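Local coordinates for protein fatty acid synthase 1, isoform A (Drosophila melanogaster, PDB 6FN6) that probably carries out the de novo synthesis of long-chain saturated fatty acids with NADPH, this chain being its modifying region of dehydratase, enoylreductase and ketoreductase, at residues 1037-1042 against 1082-1087; 112-117 against 203-208; 281-286 against 432-437; 656-661 against 838-843; 931-936 against 963-968. All blocks are in the same frame, centred on the assembly; numbering follows the deposited sequence.

Contact 1. Residues 1037-1042 against 1082-1087; sequences TATKYL and ERICEQ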
# COMPACT_ATOMS: atom_id res chain seq x y z
N THR A 1037 4.18 -4.61 -69.80
CA THR A 1037 5.10 -3.66 -70.43
C THR A 1037 6.04 -2.95 -69.45
O THR A 1037 7.18 -2.66 -69.79
CB THR A 1037 4.31 -2.58 -71.20
OG1 THR A 1037 3.35 -1.96 -70.33
CG2 THR A 1037 3.58 -3.20 -72.38
N ALA A 1038 5.56 -2.67 -68.24
CA ALA A 1038 6.40 -2.05 -67.23
C ALA A 1038 7.52 -3.00 -66.82
O ALA A 1038 8.69 -2.62 -66.76
CB ALA A 1038 5.58 -1.65 -66.01
N THR A 1039 7.16 -4.25 -66.56
CA THR A 1039 8.13 -5.27 -66.19
C THR A 1039 9.13 -5.47 -67.32
O THR A 1039 10.33 -5.64 -67.08
CB THR A 1039 7.44 -6.61 -65.87
OG1 THR A 1039 6.40 -6.40 -64.91
CG2 THR A 1039 8.44 -7.62 -65.31
N LYS A 1040 8.63 -5.44 -68.55
CA LYS A 1040 9.47 -5.66 -69.72
C LYS A 1040 10.53 -4.57 -69.83
O LYS A 1040 11.71 -4.85 -70.04
CB LYS A 1040 8.61 -5.71 -70.98
CG LYS A 1040 9.39 -5.89 -72.27
CD LYS A 1040 8.45 -6.04 -73.45
CE LYS A 1040 9.21 -6.25 -74.75
NZ LYS A 1040 8.29 -6.54 -75.89
N TYR A 1041 10.11 -3.31 -69.67
CA TYR A 1041 11.03 -2.19 -69.77
C TYR A 1041 11.91 -2.06 -68.52
O TYR A 1041 13.10 -1.76 -68.62
CB TYR A 1041 10.25 -0.89 -70.00
CG TYR A 1041 9.67 -0.74 -71.39
CD1 TYR A 1041 10.35 -1.18 -72.51
CD2 TYR A 1041 8.42 -0.15 -71.57
CE1 TYR A 1041 9.81 -1.05 -73.78
CE2 TYR A 1041 7.88 -0.01 -72.83
CZ TYR A 1041 8.58 -0.46 -73.93
OH TYR A 1041 8.03 -0.32 -75.19
N LEU A 1042 11.32 -2.27 -67.35
CA LEU A 1042 12.08 -2.24 -66.10
C LEU A 1042 13.18 -3.30 -66.14
O LEU A 1042 14.31 -3.05 -65.72
CB LEU A 1042 11.17 -2.48 -64.90
CG LEU A 1042 10.29 -1.29 -64.50
CD1 LEU A 1042 9.24 -1.71 -63.48
CD2 LEU A 1042 11.13 -0.15 -63.96
N GLU A 1082 6.71 -14.74 -66.16
CA GLU A 1082 7.46 -15.98 -66.01
C GLU A 1082 8.66 -16.00 -66.95
O GLU A 1082 9.78 -16.30 -66.54
CB GLU A 1082 6.56 -17.20 -66.29
CG GLU A 1082 5.51 -17.46 -65.22
CD GLU A 1082 4.49 -18.49 -65.66
OE1 GLU A 1082 4.71 -19.14 -66.71
OE2 GLU A 1082 3.46 -18.65 -64.96
N ARG A 1083 8.40 -15.68 -68.21
CA ARG A 1083 9.44 -15.72 -69.23
C ARG A 1083 10.50 -14.65 -68.97
O ARG A 1083 11.69 -14.90 -69.11
CB ARG A 1083 8.82 -15.52 -70.62
CG ARG A 1083 9.68 -15.99 -71.77
CD ARG A 1083 9.75 -17.51 -71.80
NE ARG A 1083 10.32 -18.03 -73.05
CZ ARG A 1083 11.58 -18.43 -73.19
NH1 ARG A 1083 12.43 -18.39 -72.18
NH2 ARG A 1083 11.98 -18.89 -74.37
N ILE A 1084 10.05 -13.45 -68.60
CA ILE A 1084 10.96 -12.35 -68.30
C ILE A 1084 11.99 -12.77 -67.25
O ILE A 1084 13.18 -12.51 -67.40
CB ILE A 1084 10.18 -11.11 -67.83
CG1 ILE A 1084 9.37 -10.54 -69.00
CG2 ILE A 1084 11.14 -10.06 -67.26
CD1 ILE A 1084 8.44 -9.40 -68.62
N CYS A 1085 11.53 -13.42 -66.19
CA CYS A 1085 12.41 -13.82 -65.10
C CYS A 1085 13.32 -14.97 -65.52
O CYS A 1085 14.48 -15.02 -65.13
CB CYS A 1085 11.60 -14.19 -63.86
SG CYS A 1085 10.72 -12.77 -63.16
N GLU A 1086 12.77 -15.89 -66.30
CA GLU A 1086 13.57 -16.99 -66.83
C GLU A 1086 14.67 -16.46 -67.72
O GLU A 1086 15.84 -16.83 -67.59
CB GLU A 1086 12.70 -17.98 -67.61
CG GLU A 1086 13.44 -19.22 -68.07
CD GLU A 1086 12.61 -20.13 -68.96
OE1 GLU A 1086 11.69 -19.62 -69.63
OE2 GLU A 1086 12.88 -21.35 -68.99
N GLN A 1087 14.30 -15.56 -68.63
CA GLN A 1087 15.24 -14.99 -69.58
C GLN A 1087 16.33 -14.22 -68.84
O GLN A 1087 17.51 -14.31 -69.19
CB GLN A 1087 14.51 -14.07 -70.56
CG GLN A 1087 13.68 -14.81 -71.60
CD GLN A 1087 14.53 -15.60 -72.58
OE1 GLN A 1087 14.92 -16.73 -72.31
NE2 GLN A 1087 14.81 -15.00 -73.73
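Ile1084 reaches across from helix 1072-1090 with its delta methyl and meets Thr1039 on helix 1034-1049, CD1 lying 3.8 Å from CG2 of Thr1039. The extended ethyl branch (chi2 174°) carries CD1 that far, and it comes to rest against the backbone too, at 4.0 Å from N of Lys1040. The second branch of Ile1084 is a little farther off: its CG2 is 4.1 Å from CG2 of Thr1039. Thr1039 can offer a methyl here because CG2 stands anti to the backbone N while OG1 turns back to the carbonyl oxygen of Lys1035, one helical turn earlier. This is the tight, buried side of the contact. Both helices belong to the ketoreductase domain, of the NADP-binding Rossmann clan, and they pack beside its central parallel strands: Thr1039 also rests on Phe1056 and Cys1058 of strand 1055-1060. The nearest CA atoms, of Lys1040 and Ile1084, are 7.0 Å apart. Toward solvent the packing thins. Lys1040 gives just the root of its side chain, with CB 4.4 Å from CD1 of Ile1084, and the fully extended remainder leads away from helix 1072-1090. Leu493, from a loop of the same chain, touches both Lys1040 and Ile1084.

Contact 2. Residues 112-117 against 203-208; sequences NEELPL and PAKHFE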
# COMPACT_ATOMS: atom_id res chain seq x y z
N ASN A 112 -18.66 20.22 -11.53
CA ASN A 112 -17.44 20.51 -10.78
C ASN A 112 -16.44 19.36 -10.84
O ASN A 112 -15.25 19.55 -10.58
CB ASN A 112 -17.79 20.81 -9.32
CG ASN A 112 -18.06 22.28 -9.07
OD1 ASN A 112 -19.10 22.80 -9.48
ND2 ASN A 112 -17.14 22.95 -8.38
N GLU A 113 -16.91 18.17 -11.18
CA GLU A 113 -16.05 16.99 -11.23
C GLU A 113 -15.29 16.87 -12.55
O GLU A 113 -14.35 16.07 -12.66
CB GLU A 113 -16.88 15.73 -10.99
CG GLU A 113 -17.54 15.65 -9.62
CD GLU A 113 -16.54 15.43 -8.50
OE1 GLU A 113 -15.78 14.44 -8.56
OE2 GLU A 113 -16.51 16.25 -7.56
N GLU A 114 -15.68 17.65 -13.55
CA GLU A 114 -15.06 17.58 -14.87
C GLU A 114 -13.89 18.55 -15.00
O GLU A 114 -13.76 19.49 -14.21
CB GLU A 114 -16.10 17.87 -15.96
CG GLU A 114 -17.37 17.05 -15.83
CD GLU A 114 -18.12 16.92 -17.14
OE1 GLU A 114 -19.07 17.70 -17.36
OE2 GLU A 114 -17.76 16.04 -17.94
N LEU A 115 -13.05 18.33 -16.01
CA LEU A 115 -11.91 19.21 -16.26
C LEU A 115 -12.25 20.22 -17.35
O LEU A 115 -12.88 19.87 -18.35
CB LEU A 115 -10.68 18.39 -16.68
CG LEU A 115 -10.02 17.49 -15.63
CD1 LEU A 115 -8.95 16.63 -16.27
CD2 LEU A 115 -9.43 18.31 -14.50
N PRO A 116 -11.83 21.49 -17.17
CA PRO A 116 -12.07 22.52 -18.18
C PRO A 116 -11.10 22.42 -19.35
O PRO A 116 -10.10 23.15 -19.39
CB PRO A 116 -11.87 23.82 -17.40
CG PRO A 116 -10.87 23.47 -16.37
CD PRO A 116 -11.15 22.04 -15.98
N LEU A 117 -11.39 21.54 -20.30
CA LEU A 117 -10.48 21.27 -21.40
C LEU A 117 -11.06 21.76 -22.73
O LEU A 117 -12.22 21.50 -23.04
CB LEU A 117 -10.17 19.78 -21.48
CG LEU A 117 -9.33 19.22 -20.33
CD1 LEU A 117 -9.39 17.71 -20.30
CD2 LEU A 117 -7.89 19.71 -20.40
N PRO A 203 -24.66 12.50 -18.02
CA PRO A 203 -25.71 12.22 -19.01
C PRO A 203 -26.44 13.46 -19.50
O PRO A 203 -26.72 13.57 -20.69
CB PRO A 203 -26.68 11.30 -18.25
CG PRO A 203 -25.94 10.84 -17.04
CD PRO A 203 -24.97 11.92 -16.71
N ALA A 204 -26.74 14.38 -18.59
CA ALA A 204 -27.46 15.60 -18.94
C ALA A 204 -26.70 16.38 -20.00
O ALA A 204 -27.28 16.82 -21.00
CB ALA A 204 -27.69 16.45 -17.71
N LYS A 205 -25.41 16.55 -19.78
CA LYS A 205 -24.54 17.27 -20.70
C LYS A 205 -24.43 16.54 -22.03
O LYS A 205 -24.34 17.16 -23.09
CB LYS A 205 -23.15 17.44 -20.07
CG LYS A 205 -22.18 18.28 -20.88
CD LYS A 205 -20.76 17.76 -20.68
CE LYS A 205 -19.73 18.86 -20.77
NZ LYS A 205 -18.36 18.34 -20.50
N HIS A 206 -24.43 15.21 -21.97
CA HIS A 206 -24.28 14.38 -23.15
C HIS A 206 -25.42 14.59 -24.14
O HIS A 206 -25.20 14.79 -25.33
CB HIS A 206 -24.20 12.91 -22.74
CG HIS A 206 -23.66 12.01 -23.81
ND1 HIS A 206 -22.32 11.94 -24.12
CD2 HIS A 206 -24.29 11.14 -24.64
CE1 HIS A 206 -22.14 11.06 -25.09
NE2 HIS A 206 -23.31 10.56 -25.43
N PHE A 207 -26.65 14.56 -23.64
CA PHE A 207 -27.83 14.60 -24.50
C PHE A 207 -28.16 16.00 -24.99
O PHE A 207 -28.76 16.16 -26.05
CB PHE A 207 -29.04 14.00 -23.77
CG PHE A 207 -28.92 12.53 -23.52
CD1 PHE A 207 -28.93 11.63 -24.57
CD2 PHE A 207 -28.81 12.03 -22.23
CE1 PHE A 207 -28.82 10.27 -24.35
CE2 PHE A 207 -28.71 10.68 -22.00
CZ PHE A 207 -28.71 9.79 -23.06
N GLU A 208 -27.76 17.02 -24.24
CA GLU A 208 -27.99 18.40 -24.68
C GLU A 208 -26.98 18.76 -25.76
O GLU A 208 -27.19 19.70 -26.53
CB GLU A 208 -27.89 19.38 -23.50
CG GLU A 208 -26.48 19.68 -23.02
CD GLU A 208 -26.44 20.70 -21.90
OE1 GLU A 208 -27.01 20.42 -20.82
OE2 GLU A 208 -25.84 21.78 -22.09
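Glu114 and Lys205 form a salt bridge at the surface, the ammonium NZ of Lys205 lying 3.3 Å from OE1 of Glu114. NZ of Lys205 also lies 3.5 Å from OE2 of Glu114, facing both carboxylate oxygens; as hydrogen bonds both are weak. OE1 has a firmer mate in the ND2 of Asn202, whose OD1 in turn accepts the backbone N of Lys205, and OE2 has Lys235 as a long, weak ion partner. The two side chains come from opposite directions: Lys205 leaves with CG anti to its backbone N (chi1 -175°) and bends at chi2 and chi3, while Glu114 runs extended beyond CG, and together they bridge the 11.1 Å between CA of Glu114 and CA of Lys205. Within the dehydratase domain the pair fastens the loop that follows strand 98-105 to the first turn of helix 203-210, in the predicted C-terminal hotdog fold. With an alanine in place of Glu114, the Lys205 ammonium would probably lose its carboxylate mate and the Asn202 amide this acceptor. The lysine stem runs beside the carboxylate, with CD of Lys205 3.7 Å from OE1 of Glu114. Farther along the loop, Leu115 and Leu117 pack on Gln770 and Arg774 of the second subunit, respectively.

Contact 3. Residues 281-286 against 432-437; sequences KARLHA and QSLGAT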
# COMPACT_ATOMS: atom_id res chain seq x y z
N LYS A 281 13.60 -39.09 -50.64
CA LYS A 281 12.97 -37.87 -51.12
C LYS A 281 12.83 -37.89 -52.64
O LYS A 281 11.87 -37.35 -53.19
CB LYS A 281 13.77 -36.64 -50.69
CG LYS A 281 13.38 -36.08 -49.34
CD LYS A 281 13.95 -34.69 -49.11
CE LYS A 281 13.21 -33.63 -49.93
NZ LYS A 281 11.80 -33.44 -49.48
N ALA A 282 13.79 -38.52 -53.31
CA ALA A 282 13.77 -38.60 -54.77
C ALA A 282 12.54 -39.37 -55.22
O ALA A 282 11.85 -38.98 -56.16
CB ALA A 282 15.04 -39.25 -55.29
N ARG A 283 12.27 -40.48 -54.54
CA ARG A 283 11.11 -41.31 -54.84
C ARG A 283 9.80 -40.54 -54.65
O ARG A 283 8.91 -40.60 -55.49
CB ARG A 283 11.11 -42.57 -53.98
CG ARG A 283 10.07 -43.60 -54.36
CD ARG A 283 10.40 -44.96 -53.75
NE ARG A 283 9.31 -45.92 -53.92
CZ ARG A 283 8.27 -46.01 -53.09
NH1 ARG A 283 8.17 -45.20 -52.05
NH2 ARG A 283 7.33 -46.92 -53.31
N LEU A 284 9.69 -39.84 -53.52
CA LEU A 284 8.50 -39.05 -53.24
C LEU A 284 8.26 -38.02 -54.33
O LEU A 284 7.12 -37.80 -54.75
CB LEU A 284 8.62 -38.37 -51.87
CG LEU A 284 8.55 -39.29 -50.65
CD1 LEU A 284 8.67 -38.47 -49.37
CD2 LEU A 284 7.28 -40.12 -50.62
N HIS A 285 9.33 -37.37 -54.79
CA HIS A 285 9.23 -36.41 -55.89
C HIS A 285 8.76 -37.08 -57.18
O HIS A 285 7.93 -36.53 -57.91
CB HIS A 285 10.58 -35.72 -56.12
CG HIS A 285 10.89 -34.65 -55.13
ND1 HIS A 285 9.92 -34.03 -54.37
CD2 HIS A 285 12.06 -34.08 -54.76
CE1 HIS A 285 10.48 -33.13 -53.58
NE2 HIS A 285 11.79 -33.14 -53.80
N ALA A 286 9.28 -38.27 -57.45
CA ALA A 286 8.87 -39.02 -58.63
C ALA A 286 7.36 -39.24 -58.61
O ALA A 286 6.69 -39.06 -59.62
CB ALA A 286 9.61 -40.35 -58.70
N GLN A 432 11.12 -42.16 -64.88
CA GLN A 432 11.93 -41.48 -63.88
C GLN A 432 12.73 -42.49 -63.08
O GLN A 432 12.18 -43.46 -62.54
CB GLN A 432 11.05 -40.64 -62.94
CG GLN A 432 11.79 -40.02 -61.76
CD GLN A 432 12.94 -39.13 -62.18
OE1 GLN A 432 12.74 -38.10 -62.82
NE2 GLN A 432 14.16 -39.53 -61.82
N SER A 433 14.04 -42.27 -63.02
CA SER A 433 14.93 -43.16 -62.29
C SER A 433 14.65 -43.07 -60.80
O SER A 433 14.31 -42.00 -60.29
CB SER A 433 16.39 -42.82 -62.57
OG SER A 433 16.69 -41.51 -62.12
N LEU A 434 14.78 -44.20 -60.11
CA LEU A 434 14.71 -44.24 -58.66
C LEU A 434 16.04 -44.78 -58.18
O LEU A 434 16.13 -45.89 -57.65
CB LEU A 434 13.54 -45.11 -58.19
CG LEU A 434 12.15 -44.62 -58.61
CD1 LEU A 434 11.07 -45.63 -58.24
CD2 LEU A 434 11.85 -43.27 -57.98
N GLY A 435 17.08 -43.98 -58.38
CA GLY A 435 18.44 -44.45 -58.20
C GLY A 435 18.77 -45.27 -59.42
O GLY A 435 18.25 -45.02 -60.50
N ALA A 436 19.65 -46.25 -59.25
CA ALA A 436 19.90 -47.22 -60.30
C ALA A 436 19.19 -48.50 -59.90
O ALA A 436 18.79 -48.65 -58.74
CB ALA A 436 21.38 -47.44 -60.50
N THR A 437 19.02 -49.42 -60.84
CA THR A 437 18.32 -50.67 -60.59
C THR A 437 16.81 -50.50 -60.38
O THR A 437 16.10 -51.49 -60.22
CB THR A 437 18.88 -51.43 -59.35
OG1 THR A 437 18.96 -50.56 -58.22
CG2 THR A 437 20.26 -52.00 -59.66
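The side-chain amide of Gln432 is gripped from both ends. Its NE2 donates to the backbone O of Ser433 over 2.9 Å in an almost straight bond (N-H...O 174°), on a carbonyl lone pair, with the acceptor lying in the amide plane. NE2 also donates to the carbonyl O of Thr273, and OE1 accepts from Asn271, so the amide is fixed in rotation. The bend at chi2 (58°) folds it over the following residue and leaves the methylene CG to face helix 279-296, where it lies 3.8 Å from CB of Ala286.

That same methyl is met by Leu434: CD2 of Leu434 is 3.7 Å from CB of Ala286. CD2 sits between Ala286 and Arg283, one turn earlier, at 3.8 Å from CA of Arg283 and 4.0 Å from its CG. Beyond CG the arginine runs extended, clear of the leucine, to a salt bridge between its NE and Glu407. Leu440 of strand 438-445 touches both Ala286 and Leu434.

Strands 426-433 and 438-445 belong to a mixed sheet with the strand order of a methyltransferase fold, consistent with the non-catalytic pseudo-methyltransferase domain of animal fatty acid synthases.

No hydrogen bond spans the two segments. Between them the join is apolar packing, while the polar groups of Gln432 and Arg283 are satisfied within their own segment or by residues outside the contact.

Contact 4. Residues 656-661 against 838-843; sequences MVPAKS and SVMEGE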
# COMPACT_ATOMS: atom_id res chain seq x y z
N MET A 656 28.05 -5.90 -19.39
CA MET A 656 26.63 -5.87 -19.09
C MET A 656 25.94 -4.99 -20.12
O MET A 656 26.40 -3.89 -20.43
CB MET A 656 26.39 -5.33 -17.67
CG MET A 656 24.92 -5.28 -17.27
SD MET A 656 24.67 -4.73 -15.58
CE MET A 656 25.44 -3.11 -15.61
N VAL A 657 24.84 -5.50 -20.68
CA VAL A 657 24.13 -4.80 -21.74
C VAL A 657 22.62 -4.91 -21.54
O VAL A 657 22.15 -5.79 -20.82
CB VAL A 657 24.53 -5.35 -23.12
CG1 VAL A 657 25.92 -4.88 -23.50
CG2 VAL A 657 24.46 -6.88 -23.11
N PRO A 658 21.85 -4.01 -22.18
CA PRO A 658 20.39 -4.09 -22.08
C PRO A 658 19.81 -5.30 -22.79
O PRO A 658 18.78 -5.83 -22.37
CB PRO A 658 19.92 -2.79 -22.74
CG PRO A 658 21.03 -2.39 -23.64
CD PRO A 658 22.29 -2.85 -22.98
N ALA A 659 20.45 -5.71 -23.88
CA ALA A 659 20.01 -6.87 -24.63
C ALA A 659 21.09 -7.32 -25.60
O ALA A 659 22.13 -6.68 -25.71
CB ALA A 659 18.72 -6.56 -25.37
N LYS A 660 20.82 -8.43 -26.29
CA LYS A 660 21.57 -8.84 -27.47
C LYS A 660 22.92 -9.50 -27.16
O LYS A 660 23.78 -9.58 -28.03
CB LYS A 660 21.80 -7.65 -28.40
CG LYS A 660 20.52 -6.93 -28.81
CD LYS A 660 20.80 -5.67 -29.61
CE LYS A 660 19.51 -5.06 -30.15
NZ LYS A 660 18.78 -5.97 -31.07
N SER A 661 23.10 -9.98 -25.93
CA SER A 661 24.36 -10.62 -25.56
C SER A 661 24.34 -12.11 -25.90
O SER A 661 25.38 -12.75 -25.96
CB SER A 661 24.65 -10.44 -24.07
OG SER A 661 24.03 -11.46 -23.30
N SER A 838 16.67 0.80 -15.71
CA SER A 838 16.64 2.26 -15.67
C SER A 838 18.05 2.85 -15.59
O SER A 838 18.29 3.97 -16.02
CB SER A 838 15.80 2.74 -14.48
OG SER A 838 14.45 2.33 -14.62
N VAL A 839 18.98 2.08 -15.03
CA VAL A 839 20.37 2.53 -14.92
C VAL A 839 20.99 2.60 -16.30
O VAL A 839 21.52 3.64 -16.71
CB VAL A 839 21.19 1.62 -13.99
CG1 VAL A 839 22.64 2.09 -13.91
CG2 VAL A 839 20.57 1.57 -12.60
N MET A 840 20.93 1.49 -17.03
CA MET A 840 21.56 1.40 -18.34
C MET A 840 20.86 2.35 -19.30
O MET A 840 21.50 3.00 -20.13
CB MET A 840 21.50 -0.04 -18.86
CG MET A 840 22.14 -1.06 -17.92
SD MET A 840 22.16 -2.74 -18.58
CE MET A 840 20.43 -3.21 -18.42
N GLU A 841 19.54 2.43 -19.18
CA GLU A 841 18.74 3.34 -19.99
C GLU A 841 18.93 4.78 -19.54
O GLU A 841 18.75 5.72 -20.31
CB GLU A 841 17.26 2.94 -19.92
CG GLU A 841 16.34 3.78 -20.78
CD GLU A 841 14.89 3.35 -20.65
OE1 GLU A 841 14.61 2.44 -19.84
OE2 GLU A 841 14.03 3.92 -21.36
N GLY A 842 19.30 4.96 -18.27
CA GLY A 842 19.41 6.27 -17.67
C GLY A 842 20.71 7.01 -17.93
O GLY A 842 21.43 6.70 -18.88
N GLU A 843 20.99 8.00 -17.09
CA GLU A 843 22.17 8.85 -17.25
C GLU A 843 23.47 8.06 -17.14
O GLU A 843 23.46 6.87 -16.82
CB GLU A 843 22.15 9.97 -16.20
CG GLU A 843 20.91 10.85 -16.25
CD GLU A 843 20.68 11.46 -17.62
OE1 GLU A 843 21.67 11.85 -18.28
OE2 GLU A 843 19.50 11.55 -18.05
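Met840 projects from helix 836-841 with CG anti to its carbonyl carbon (chi1 -56°) and runs straight on through chi2, which sets its sulfur against residues 656-658; a turn at chi3 (-74°) then lays the terminal methyl along that chain. SD of Met840 comes 3.7 Å from C of Val657, and CE reaches 3.8 Å from CA of Pro658. Both also lie beside the carbonyl O of Val657, at 3.8 Å for SD and 3.9 Å for CE, so the thioether rests on the Val657-Pro658 peptide more than on any side chain.

Two side chains flank this seat. Met656, whose CG stands anti to its own backbone N, crosses the end of Met840 at a slant, with its CG 4.0 Å from SD of Met840. On the exposed side the proline ring makes a looser approach, CB of Pro658 being 4.4 Å from CE of Met840. The first bond of the Val657 side chain points away, and this residue contributes mainly backbone.

The contact joins the end of strand 652-656 and the loop after it to short helix 836-841, both in the enoylreductase, a fold of the medium-chain dehydrogenase/reductase type. Met656 also packs on Pro689, Cys690 and Ser693 of helix 689-702, and Met840 touches Met672 from a loop.

With no hydrogen bond or charge pair across the two segments, the join rests on dispersion between a flexible, polarisable thioether, a peptide group and the flanking Met656 and Pro658 side chains.

Contact 5. Residues 931-936 against 963-968; sequences GGLGGF and GYQGLM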
# COMPACT_ATOMS: atom_id res chain seq x y z
N GLY A 931 3.52 -0.29 -57.92
CA GLY A 931 2.24 -0.48 -57.26
C GLY A 931 2.45 -0.63 -55.76
O GLY A 931 1.80 -1.45 -55.10
N GLY A 932 3.36 0.16 -55.23
CA GLY A 932 3.80 -0.00 -53.85
C GLY A 932 2.84 0.50 -52.79
O GLY A 932 3.01 0.16 -51.62
N LEU A 933 1.84 1.29 -53.18
CA LEU A 933 0.92 1.87 -52.20
C LEU A 933 -0.37 1.06 -52.06
O LEU A 933 -1.24 1.41 -51.27
CB LEU A 933 0.58 3.32 -52.58
CG LEU A 933 1.63 4.39 -52.25
CD1 LEU A 933 1.14 5.75 -52.69
CD2 LEU A 933 1.96 4.42 -50.76
N GLY A 934 -0.48 -0.02 -52.82
CA GLY A 934 -1.59 -0.94 -52.66
C GLY A 934 -1.46 -1.71 -51.36
O GLY A 934 -0.44 -1.59 -50.67
N GLY A 935 -2.49 -2.47 -51.00
CA GLY A 935 -2.47 -3.24 -49.77
C GLY A 935 -1.22 -4.09 -49.63
O GLY A 935 -0.48 -3.98 -48.66
N PHE A 936 -1.00 -4.95 -50.62
CA PHE A 936 0.18 -5.81 -50.66
C PHE A 936 1.47 -5.00 -50.55
O PHE A 936 2.35 -5.33 -49.75
CB PHE A 936 0.18 -6.62 -51.96
CG PHE A 936 1.17 -7.76 -51.97
CD1 PHE A 936 2.52 -7.52 -52.21
CD2 PHE A 936 0.75 -9.06 -51.74
CE1 PHE A 936 3.43 -8.57 -52.22
CE2 PHE A 936 1.66 -10.11 -51.75
CZ PHE A 936 2.99 -9.86 -51.99
N GLY A 963 -5.72 7.40 -45.57
CA GLY A 963 -5.03 7.80 -44.36
C GLY A 963 -4.06 6.73 -43.89
O GLY A 963 -2.98 7.04 -43.38
N TYR A 964 -4.44 5.47 -44.06
CA TYR A 964 -3.57 4.36 -43.70
C TYR A 964 -2.23 4.45 -44.44
O TYR A 964 -1.17 4.19 -43.85
CB TYR A 964 -4.24 3.03 -44.01
CG TYR A 964 -3.41 1.85 -43.59
CD1 TYR A 964 -3.30 1.49 -42.25
CD2 TYR A 964 -2.71 1.10 -44.52
CE1 TYR A 964 -2.53 0.42 -41.86
CE2 TYR A 964 -1.93 0.02 -44.14
CZ TYR A 964 -1.85 -0.31 -42.80
OH TYR A 964 -1.09 -1.38 -42.41
N GLN A 965 -2.28 4.78 -45.72
CA GLN A 965 -1.07 4.98 -46.52
C GLN A 965 -0.19 6.05 -45.87
O GLN A 965 0.98 5.82 -45.60
CB GLN A 965 -1.41 5.38 -47.95
CG GLN A 965 -1.82 4.21 -48.84
CD GLN A 965 -2.58 4.66 -50.08
OE1 GLN A 965 -2.71 5.86 -50.34
NE2 GLN A 965 -3.08 3.70 -50.84
N GLY A 966 -0.77 7.22 -45.66
CA GLY A 966 -0.06 8.32 -45.03
C GLY A 966 0.49 7.92 -43.67
O GLY A 966 1.57 8.37 -43.27
N LEU A 967 -0.26 7.08 -42.95
CA LEU A 967 0.16 6.60 -41.64
C LEU A 967 1.45 5.79 -41.74
O LEU A 967 2.41 6.05 -41.02
CB LEU A 967 -0.94 5.75 -41.01
CG LEU A 967 -0.61 5.06 -39.68
CD1 LEU A 967 -0.18 6.07 -38.63
CD2 LEU A 967 -1.81 4.25 -39.19
N MET A 968 1.47 4.82 -42.64
CA MET A 968 2.62 3.94 -42.80
C MET A 968 3.85 4.74 -43.25
O MET A 968 4.97 4.48 -42.80
CB MET A 968 2.31 2.84 -43.81
CG MET A 968 1.28 1.82 -43.32
SD MET A 968 1.68 1.08 -41.72
CE MET A 968 3.30 0.39 -42.05
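A single weak hydrogen bond joins the turn after strand 926-930 to helix 963-974, buried in the ketoreductase domain, where helix 963-974 also faces helix 131-141 of the dehydratase. The donor is NE2 of Gln965 and the acceptor the backbone O of Leu933, 3.0 Å apart. The N-H...O angle of 125° shows how bent the bond is. Gln965 reaches the carbonyl with a chain extended beyond CG (chi2 161°), enough to span the 6.8 Å between CA of Leu933 and CA of Gln965. Its methylene CG passes 3.8 Å from the same O of Leu933, and NE2 lies 4.1 Å from CB of Leu933. At the other end of the amide, OE1 accepts from the backbone N of Lys961, which is the stronger polar tie and anchors the group. A leucine in place of Gln965 would probably leave the Leu933 carbonyl without this donor and the Lys961 N-H without this acceptor. Leu938 of helix 935-946 packs against both Leu933 and Gln965. Residues 931-934 form a type I turn, and Gly934 occupies the N-cap of helix 935-946; strand, glycine-rich turn and helix follow in the order expected of the dinucleotide-binding motif in a Rossmann-type fold, consistent with a GxGxxG signature at Gly932 and Gly934.

From the N terminus, contact 2 comes first and closes a loop of 85 residues inside the dehydratase domain. Contact 3 follows, bringing the end of strand 426-433 back to helix 279-296 across 145 residues. Contact 4 spans the longest interval, 176 residues, within the enoylreductase part. The last two, contact 5 and then contact 1, close shorter loops of 26 and 39 residues in the ketoreductase domain. All five run in series, so none nests in or crosses another. None touches another in space: contacts 1 and 5 approach most nearly, about 8 Å between nearest atoms, whereas the centres of contacts 2 and 3 are 79 Å apart, on opposite sides of the chain's centre.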